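Local coordinates for DNA polymerase sliding clamp (Archaeoglobus fulgidus, PDB 1RWZ), which forms a homotrimeric ring around DNA and probably tethers the polymerase and other processing proteins to it during replication, at residues R16-L21 / V47-P52; P128-M133 / L181-G186; V132-E137 / A205-L210. All coordinates share one frame; numbering follows the deposited sequence.

In the fold
All three contacts reach the long antiparallel sheet running through both domains of the clamp subunit. Contact 1 lies in the N-terminal domain, its centre about 5 Å from the centre of the chain, where helix 8-19 packs on strand 45-52. Contacts 2 and 3 belong to the C-terminal domain and share V132 and M133 of strand 129-134: contact 2 pairs it with the outermost strand 183-184, contact 3 ties its end to the loop before strand 210-215. Their centres are about 13 Å apart, and they touch where I182 CD1 meets L210 CD1 at 3.5 Å. Contact 1 stands off, its centre about 17 Å from that of contact 3 and about 23 Å from that of contact 2.

Contact 1: R16-L21 / V47-P52; sequences RAIVAL and VIVDIP
I18 and L21, from the last part of helix 8-19 and the chain that follows it, rest on V47 and V49 of strand 45-52, a helix-on-sheet packing within the N-terminal domain of the clamp. The tight part is two apolar touches. I18 crosses V49 at about a right angle, with its CG1 3.8 Å from V49 CG2; CG1 is placed beside the backbone N of I18 (chi1 -64°), and CD1 carries on past the same methyl. L21 slides past V47 in the opposite direction; its CD1 branch lies 3.8 Å from V47 CB and close to V47 N as well. Between these two the packing is looser: the helix holds its backbone well off the strand, with I18 CA and V47 CA 6.7 Å apart, and A17 offers its carbonyl rather than its methyl to V47. That carbonyl oxygen is hydrogen-bonded to Y236 OH, from the next strand of the sheet. On the far side of the helix V19 turns away from the strand toward helix 71-78, while the extended R16 is exposed. V47 CG2 stops 4.1 Å from A17 O.

Contact 2: P128-M133 / L181-G186; sequences PAKIVM and LIEFNG
K130, V132 and E183 meet on one face of an antiparallel strand pair that adds 183-184 to the edge of the long sheet, while I131, F184 and L181 pack on the other. The pairing starts with a classic beta bulge: I182 and E183 both face V132, whose O accepts a bond from I182 N at 3.0 Å and a weak one from E183 N. V132 N in turn donates to E183 O at 2.8 Å. V132 crosses I182 at about a right angle, CG1 against I182 CB, and puts CG2 3.6 Å from E183 CB. The K130 and E183 chains, both extended, cross obliquely and end in a salt bridge, K130 NZ 3.3 Å from E183 OE1, a weak hydrogen bond. On the opposite face I131 lies side by side with F184 and meets the ring at its edge, CG1 3.6 Å from CE1; its CG2 branch meets L181 CD2. G186 N sits over the centre of that ring. N185 closes the pair with its amide, held by chi1 of 77° between backbone N and carbonyl carbon: ND2 donates to P128 O at 2.8 Å, while K130 N reaches OD1 at 2.9 Å from above the carbonyl plane.

Contact 3: V132-E137 / A205-L210; sequences VMDAGE and AGSGDL
An N-cap aspartate, D134, marks the step from strand 129-134 into helix 135-146, and the contact joins it to a type II turn from G206 to D209. The carboxylate of D134 splits its work between the two. OD1 takes G208 N on its syn lone pair at 2.8 Å; OD2 caps the helix, accepting from E137 N on the anti lone pair and more weakly from G136 N. With chi1 at -179° the carboxylate swings away from its own backbone N, between the turn and the first helical amides. A water donates to OD2 and also bonds S207 OG, adding another link to the turn. Three donors thus converge on OD2, which would probably favour the charged form. A135 N reaches into the same turn, donating to D209 O at 2.8 Å, nearly straight at 172°. The turn is braced from within by G206 N bonding D209 OD2, and its positive phi falls on G208. G136 brings its CA to 3.6 Å from S207 N, close packing of main chain on main chain. Beside the turn, A135 CB meets A205 CB at 3.9 Å, and L210 CD1 lies 3.6 Å from V132 CG1. Around this, F225 of strand 221-227 touches both alanines, F174 of strand 170-176 covers M133 and E137, and E137 also packs on S103 of a neighbouring subunit.

Contact 1: R16-L21 / V47-P52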
loop_
_atom_site.group_PDB
_atom_site.type_symbol
_atom_site.label_atom_id
_atom_site.label_comp_id
_atom_site.label_asym_id
_atom_site.label_seq_id
_atom_site.Cartn_x
_atom_site.Cartn_y
_atom_site.Cartn_z
ATOM N N ARG A 16 11.917 16.561 -2.611
ATOM C CA ARG A 16 11.753 15.437 -3.525
ATOM C C ARG A 16 11.989 15.854 -4.976
ATOM O O ARG A 16 12.572 15.097 -5.757
ATOM C CB ARG A 16 10.355 14.834 -3.398
ATOM C CG ARG A 16 10.126 13.639 -4.317
ATOM C CD ARG A 16 8.783 12.981 -4.069
ATOM N NE ARG A 16 8.584 11.815 -4.926
ATOM C CZ ARG A 16 7.511 11.032 -4.883
ATOM N NH1 ARG A 16 6.534 11.294 -4.022
ATOM N NH2 ARG A 16 7.413 9.985 -5.694
ATOM N N ALA A 17 11.538 17.055 -5.331
ATOM C CA ALA A 17 11.695 17.553 -6.696
ATOM C C ALA A 17 13.161 17.733 -7.073
ATOM O O ALA A 17 13.553 17.462 -8.207
ATOM C CB ALA A 17 10.950 18.876 -6.859
ATOM N N ILE A 18 13.967 18.192 -6.120
ATOM C CA ILE A 18 15.386 18.421 -6.369
ATOM C C ILE A 18 16.204 17.135 -6.351
ATOM O O ILE A 18 17.030 16.912 -7.237
ATOM C CB ILE A 18 15.984 19.398 -5.329
ATOM C CG1 ILE A 18 15.331 20.775 -5.476
ATOM C CG2 ILE A 18 17.493 19.521 -5.521
ATOM C CD1 ILE A 18 15.748 21.767 -4.411
ATOM N N VAL A 19 15.971 16.288 -5.352
ATOM C CA VAL A 19 16.730 15.047 -5.234
ATOM C C VAL A 19 16.454 14.100 -6.401
ATOM O O VAL A 19 17.209 13.157 -6.644
ATOM C CB VAL A 19 16.437 14.333 -3.878
ATOM C CG1 VAL A 19 15.087 13.649 -3.918
ATOM C CG2 VAL A 19 17.550 13.338 -3.563
ATOM N N ALA A 20 15.372 14.353 -7.129
ATOM C CA ALA A 20 15.040 13.524 -8.277
ATOM C C ALA A 20 16.171 13.614 -9.306
ATOM O O ALA A 20 16.409 12.672 -10.062
ATOM C CB ALA A 20 13.728 13.993 -8.900
ATOM N N LEU A 21 16.869 14.747 -9.320
ATOM C CA LEU A 21 17.960 14.956 -10.268
ATOM C C LEU A 21 19.363 14.954 -9.669
ATOM O O LEU A 21 20.293 14.446 -10.293
ATOM C CB LEU A 21 17.763 16.271 -11.035
ATOM C CG LEU A 21 16.514 16.421 -11.908
ATOM C CD1 LEU A 21 16.631 17.714 -12.713
ATOM C CD2 LEU A 21 16.368 15.227 -12.839
ATOM N N VAL A 47 16.279 21.394 -13.030
ATOM C CA VAL A 47 15.166 21.730 -12.146
ATOM C C VAL A 47 15.436 23.112 -11.561
ATOM O O VAL A 47 16.568 23.440 -11.202
ATOM C CB VAL A 47 14.993 20.687 -11.004
ATOM C CG1 VAL A 47 16.230 20.652 -10.116
ATOM C CG2 VAL A 47 13.736 21.020 -10.183
ATOM N N ILE A 48 14.396 23.934 -11.500
ATOM C CA ILE A 48 14.517 25.279 -10.968
ATOM C C ILE A 48 13.392 25.420 -9.954
ATOM O O ILE A 48 12.221 25.321 -10.315
ATOM C CB ILE A 48 14.320 26.338 -12.062
ATOM C CG1 ILE A 48 15.273 26.072 -13.235
ATOM C CG2 ILE A 48 14.552 27.725 -11.477
ATOM C CD1 ILE A 48 14.934 26.862 -14.495
ATOM N N VAL A 49 13.759 25.639 -8.696
ATOM C CA VAL A 49 12.790 25.775 -7.615
ATOM C C VAL A 49 12.757 27.190 -7.055
ATOM O O VAL A 49 13.794 27.786 -6.766
ATOM C CB VAL A 49 13.113 24.814 -6.441
ATOM C CG1 VAL A 49 12.160 25.072 -5.275
ATOM C CG2 VAL A 49 13.003 23.369 -6.895
ATOM N N ASP A 50 11.550 27.722 -6.904
ATOM C CA ASP A 50 11.362 29.045 -6.343
ATOM C C ASP A 50 10.227 29.016 -5.331
ATOM O O ASP A 50 9.115 28.604 -5.656
ATOM C CB ASP A 50 11.022 30.070 -7.435
ATOM C CG ASP A 50 12.236 30.492 -8.245
ATOM O OD1 ASP A 50 12.344 30.083 -9.420
ATOM O OD2 ASP A 50 13.085 31.231 -7.700
ATOM N N ILE A 51 10.524 29.424 -4.101
ATOM C CA ILE A 51 9.506 29.510 -3.057
ATOM C C ILE A 51 9.504 30.964 -2.594
ATOM O O ILE A 51 10.375 31.385 -1.832
ATOM C CB ILE A 51 9.813 28.627 -1.828
ATOM C CG1 ILE A 51 10.074 27.183 -2.248
ATOM C CG2 ILE A 51 8.610 28.666 -0.870
ATOM C CD1 ILE A 51 10.365 26.255 -1.065
ATOM N N PRO A 52 8.531 31.760 -3.065
ATOM C CA PRO A 52 8.443 33.174 -2.678
ATOM C C PRO A 52 8.346 33.297 -1.159
ATOM O O PRO A 52 7.768 32.436 -0.496
ATOM C CB PRO A 52 7.163 33.643 -3.370
ATOM C CG PRO A 52 7.064 32.738 -4.562
ATOM C CD PRO A 52 7.440 31.397 -3.988
#

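Contact 2: P128-M133 / L181-G186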
loop_
_atom_site.group_PDB
_atom_site.type_symbol
_atom_site.label_atom_id
_atom_site.label_comp_id
_atom_site.label_asym_id
_atom_site.label_seq_id
_atom_site.Cartn_x
_atom_site.Cartn_y
_atom_site.Cartn_z
ATOM N N PRO A 128 7.229 29.298 -28.763
ATOM C CA PRO A 128 5.951 29.742 -29.326
ATOM C C PRO A 128 4.655 29.200 -28.728
ATOM O O PRO A 128 3.624 29.862 -28.802
ATOM C CB PRO A 128 6.088 29.371 -30.798
ATOM C CG PRO A 128 6.846 28.088 -30.727
ATOM C CD PRO A 128 7.928 28.405 -29.708
ATOM N N ALA A 129 4.697 28.005 -28.151
ATOM C CA ALA A 129 3.488 27.406 -27.588
ATOM C C ALA A 129 3.436 27.444 -26.067
ATOM O O ALA A 129 4.411 27.116 -25.394
ATOM C CB ALA A 129 3.354 25.967 -28.071
ATOM N N LYS A 130 2.285 27.842 -25.535
ATOM C CA LYS A 130 2.086 27.906 -24.091
ATOM C C LYS A 130 0.784 27.179 -23.789
ATOM O O LYS A 130 -0.274 27.551 -24.298
ATOM C CB LYS A 130 1.988 29.357 -23.619
ATOM C CG LYS A 130 1.837 29.480 -22.110
ATOM C CD LYS A 130 1.680 30.930 -21.682
ATOM C CE LYS A 130 1.426 31.025 -20.186
ATOM N NZ LYS A 130 1.213 32.439 -19.765
ATOM N N ILE A 131 0.875 26.147 -22.957
ATOM C CA ILE A 131 -0.277 25.331 -22.604
ATOM C C ILE A 131 -0.413 25.250 -21.089
ATOM O O ILE A 131 0.536 24.880 -20.404
ATOM C CB ILE A 131 -0.110 23.885 -23.154
ATOM C CG1 ILE A 131 0.181 23.918 -24.658
ATOM C CG2 ILE A 131 -1.364 23.074 -22.889
ATOM C CD1 ILE A 131 1.641 23.668 -25.007
ATOM N N VAL A 132 -1.588 25.598 -20.570
ATOM C CA VAL A 132 -1.825 25.537 -19.130
ATOM C C VAL A 132 -2.919 24.505 -18.870
ATOM O O VAL A 132 -4.002 24.568 -19.460
ATOM C CB VAL A 132 -2.253 26.912 -18.562
ATOM C CG1 VAL A 132 -2.436 26.817 -17.043
ATOM C CG2 VAL A 132 -1.195 27.956 -18.888
ATOM N N MET A 133 -2.622 23.546 -17.998
ATOM C CA MET A 133 -3.560 22.473 -17.686
ATOM C C MET A 133 -3.361 21.968 -16.268
ATOM O O MET A 133 -2.508 22.461 -15.531
ATOM C CB MET A 133 -3.355 21.306 -18.663
ATOM C CG MET A 133 -1.958 20.688 -18.593
ATOM S SD MET A 133 -1.665 19.413 -19.849
ATOM C CE MET A 133 -2.834 18.191 -19.326
ATOM N N LEU A 181 -8.549 23.297 -22.240
ATOM C CA LEU A 181 -7.380 23.746 -21.486
ATOM C C LEU A 181 -7.699 24.975 -20.646
ATOM O O LEU A 181 -8.639 25.708 -20.946
ATOM C CB LEU A 181 -6.239 24.067 -22.456
ATOM C CG LEU A 181 -5.721 22.864 -23.251
ATOM C CD1 LEU A 181 -4.894 23.337 -24.438
ATOM C CD2 LEU A 181 -4.898 21.972 -22.328
ATOM N N ILE A 182 -6.913 25.200 -19.596
ATOM C CA ILE A 182 -7.120 26.357 -18.727
ATOM C C ILE A 182 -6.716 27.626 -19.477
ATOM O O ILE A 182 -7.401 28.647 -19.409
ATOM C CB ILE A 182 -6.301 26.222 -17.423
ATOM C CG1 ILE A 182 -6.778 24.990 -16.646
ATOM C CG2 ILE A 182 -6.452 27.480 -16.571
ATOM C CD1 ILE A 182 -5.948 24.660 -15.413
ATOM N N GLU A 183 -5.597 27.549 -20.192
ATOM C CA GLU A 183 -5.090 28.657 -20.996
ATOM C C GLU A 183 -4.311 28.022 -22.145
ATOM O O GLU A 183 -3.636 27.013 -21.952
ATOM C CB GLU A 183 -4.173 29.569 -20.169
ATOM C CG GLU A 183 -3.564 30.711 -20.978
ATOM C CD GLU A 183 -2.692 31.644 -20.151
ATOM O OE1 GLU A 183 -1.951 32.448 -20.757
ATOM O OE2 GLU A 183 -2.745 31.582 -18.902
ATOM N N PHE A 184 -4.416 28.601 -23.336
ATOM C CA PHE A 184 -3.736 28.058 -24.508
ATOM C C PHE A 184 -3.579 29.157 -25.550
ATOM O O PHE A 184 -4.538 29.864 -25.853
ATOM C CB PHE A 184 -4.562 26.910 -25.085
ATOM C CG PHE A 184 -3.934 26.239 -26.271
ATOM C CD1 PHE A 184 -2.666 25.666 -26.175
ATOM C CD2 PHE A 184 -4.625 26.145 -27.475
ATOM C CE1 PHE A 184 -2.096 25.004 -27.266
ATOM C CE2 PHE A 184 -4.068 25.487 -28.570
ATOM C CZ PHE A 184 -2.799 24.915 -28.465
ATOM N N ASN A 185 -2.383 29.292 -26.114
ATOM C CA ASN A 185 -2.147 30.341 -27.099
ATOM C C ASN A 185 -2.148 29.861 -28.552
ATOM O O ASN A 185 -1.927 30.650 -29.469
ATOM C CB ASN A 185 -0.840 31.069 -26.768
ATOM C CG ASN A 185 0.390 30.279 -27.159
ATOM O OD1 ASN A 185 0.352 29.056 -27.276
ATOM N ND2 ASN A 185 1.498 30.980 -27.349
ATOM N N GLY A 186 -2.407 28.573 -28.754
ATOM C CA GLY A 186 -2.458 28.019 -30.098
ATOM C C GLY A 186 -1.159 28.015 -30.886
ATOM O O GLY A 186 -1.178 27.849 -32.108
#

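Contact 3: V132-E137 / A205-L210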
loop_
_atom_site.group_PDB
_atom_site.type_symbol
_atom_site.label_atom_id
_atom_site.label_comp_id
_atom_site.label_asym_id
_atom_site.label_seq_id
_atom_site.Cartn_x
_atom_site.Cartn_y
_atom_site.Cartn_z
ATOM N N VAL A 132 -1.588 25.598 -20.570
ATOM C CA VAL A 132 -1.825 25.537 -19.130
ATOM C C VAL A 132 -2.919 24.505 -18.870
ATOM O O VAL A 132 -4.002 24.568 -19.460
ATOM C CB VAL A 132 -2.253 26.912 -18.562
ATOM C CG1 VAL A 132 -2.436 26.817 -17.043
ATOM C CG2 VAL A 132 -1.195 27.956 -18.888
ATOM N N MET A 133 -2.622 23.546 -17.998
ATOM C CA MET A 133 -3.560 22.473 -17.686
ATOM C C MET A 133 -3.361 21.968 -16.268
ATOM O O MET A 133 -2.508 22.461 -15.531
ATOM C CB MET A 133 -3.355 21.306 -18.663
ATOM C CG MET A 133 -1.958 20.688 -18.593
ATOM S SD MET A 133 -1.665 19.413 -19.849
ATOM C CE MET A 133 -2.834 18.191 -19.326
ATOM N N ASP A 134 -4.162 20.979 -15.889
ATOM C CA ASP A 134 -4.049 20.381 -14.567
ATOM C C ASP A 134 -2.884 19.396 -14.608
ATOM O O ASP A 134 -2.797 18.583 -15.525
ATOM C CB ASP A 134 -5.327 19.626 -14.220
ATOM C CG ASP A 134 -5.266 18.999 -12.847
ATOM O OD1 ASP A 134 -5.515 19.713 -11.857
ATOM O OD2 ASP A 134 -4.950 17.794 -12.760
ATOM N N ALA A 135 -1.997 19.472 -13.622
ATOM C CA ALA A 135 -0.831 18.590 -13.566
ATOM C C ALA A 135 -1.219 17.121 -13.425
ATOM O O ALA A 135 -0.515 16.237 -13.920
ATOM C CB ALA A 135 0.077 19.003 -12.417
ATOM N N GLY A 136 -2.339 16.862 -12.752
ATOM C CA GLY A 136 -2.787 15.491 -12.573
ATOM C C GLY A 136 -3.202 14.861 -13.886
ATOM O O GLY A 136 -2.960 13.672 -14.124
ATOM N N GLU A 137 -3.834 15.656 -14.742
ATOM C CA GLU A 137 -4.278 15.187 -16.046
ATOM C C GLU A 137 -3.051 14.879 -16.904
ATOM O O GLU A 137 -3.019 13.879 -17.625
ATOM C CB GLU A 137 -5.133 16.257 -16.723
ATOM C CG GLU A 137 -5.722 15.849 -18.061
ATOM C CD GLU A 137 -6.731 14.713 -17.953
ATOM O OE1 GLU A 137 -7.036 14.266 -16.825
ATOM O OE2 GLU A 137 -7.226 14.267 -19.006
ATOM N N ALA A 205 3.838 15.983 -8.448
ATOM C CA ALA A 205 2.610 16.694 -8.799
ATOM C C ALA A 205 1.368 15.815 -8.741
ATOM O O ALA A 205 1.453 14.590 -8.742
ATOM C CB ALA A 205 2.745 17.303 -10.192
ATOM N N GLY A 206 0.205 16.457 -8.699
ATOM C CA GLY A 206 -1.038 15.713 -8.651
ATOM C C GLY A 206 -2.217 16.561 -9.076
ATOM O O GLY A 206 -2.053 17.720 -9.456
ATOM N N SER A 207 -3.411 15.980 -9.024
ATOM C CA SER A 207 -4.615 16.708 -9.400
ATOM C C SER A 207 -4.682 17.962 -8.549
ATOM O O SER A 207 -4.378 17.922 -7.360
ATOM C CB SER A 207 -5.858 15.850 -9.153
ATOM O OG SER A 207 -5.842 14.696 -9.970
ATOM N N GLY A 208 -5.064 19.078 -9.156
ATOM C CA GLY A 208 -5.156 20.309 -8.394
ATOM C C GLY A 208 -3.949 21.215 -8.526
ATOM O O GLY A 208 -4.019 22.397 -8.186
ATOM N N ASP A 209 -2.831 20.667 -8.995
ATOM C CA ASP A 209 -1.623 21.470 -9.185
ATOM C C ASP A 209 -1.656 22.010 -10.609
ATOM O O ASP A 209 -2.129 21.334 -11.521
ATOM C CB ASP A 209 -0.361 20.620 -8.980
ATOM C CG ASP A 209 -0.180 20.174 -7.536
ATOM O OD1 ASP A 209 -0.386 21.005 -6.628
ATOM O OD2 ASP A 209 0.183 18.998 -7.310
ATOM N N LEU A 210 -1.166 23.229 -10.805
ATOM C CA LEU A 210 -1.173 23.823 -12.135
ATOM C C LEU A 210 0.112 23.493 -12.884
ATOM O O LEU A 210 1.187 23.424 -12.289
ATOM C CB LEU A 210 -1.312 25.347 -12.043
ATOM C CG LEU A 210 -1.693 26.075 -13.335
ATOM C CD1 LEU A 210 -3.149 25.756 -13.684
ATOM C CD2 LEU A 210 -1.510 27.582 -13.162
HETATM O O HOH W 1 -6.825 15.925 -12.480
#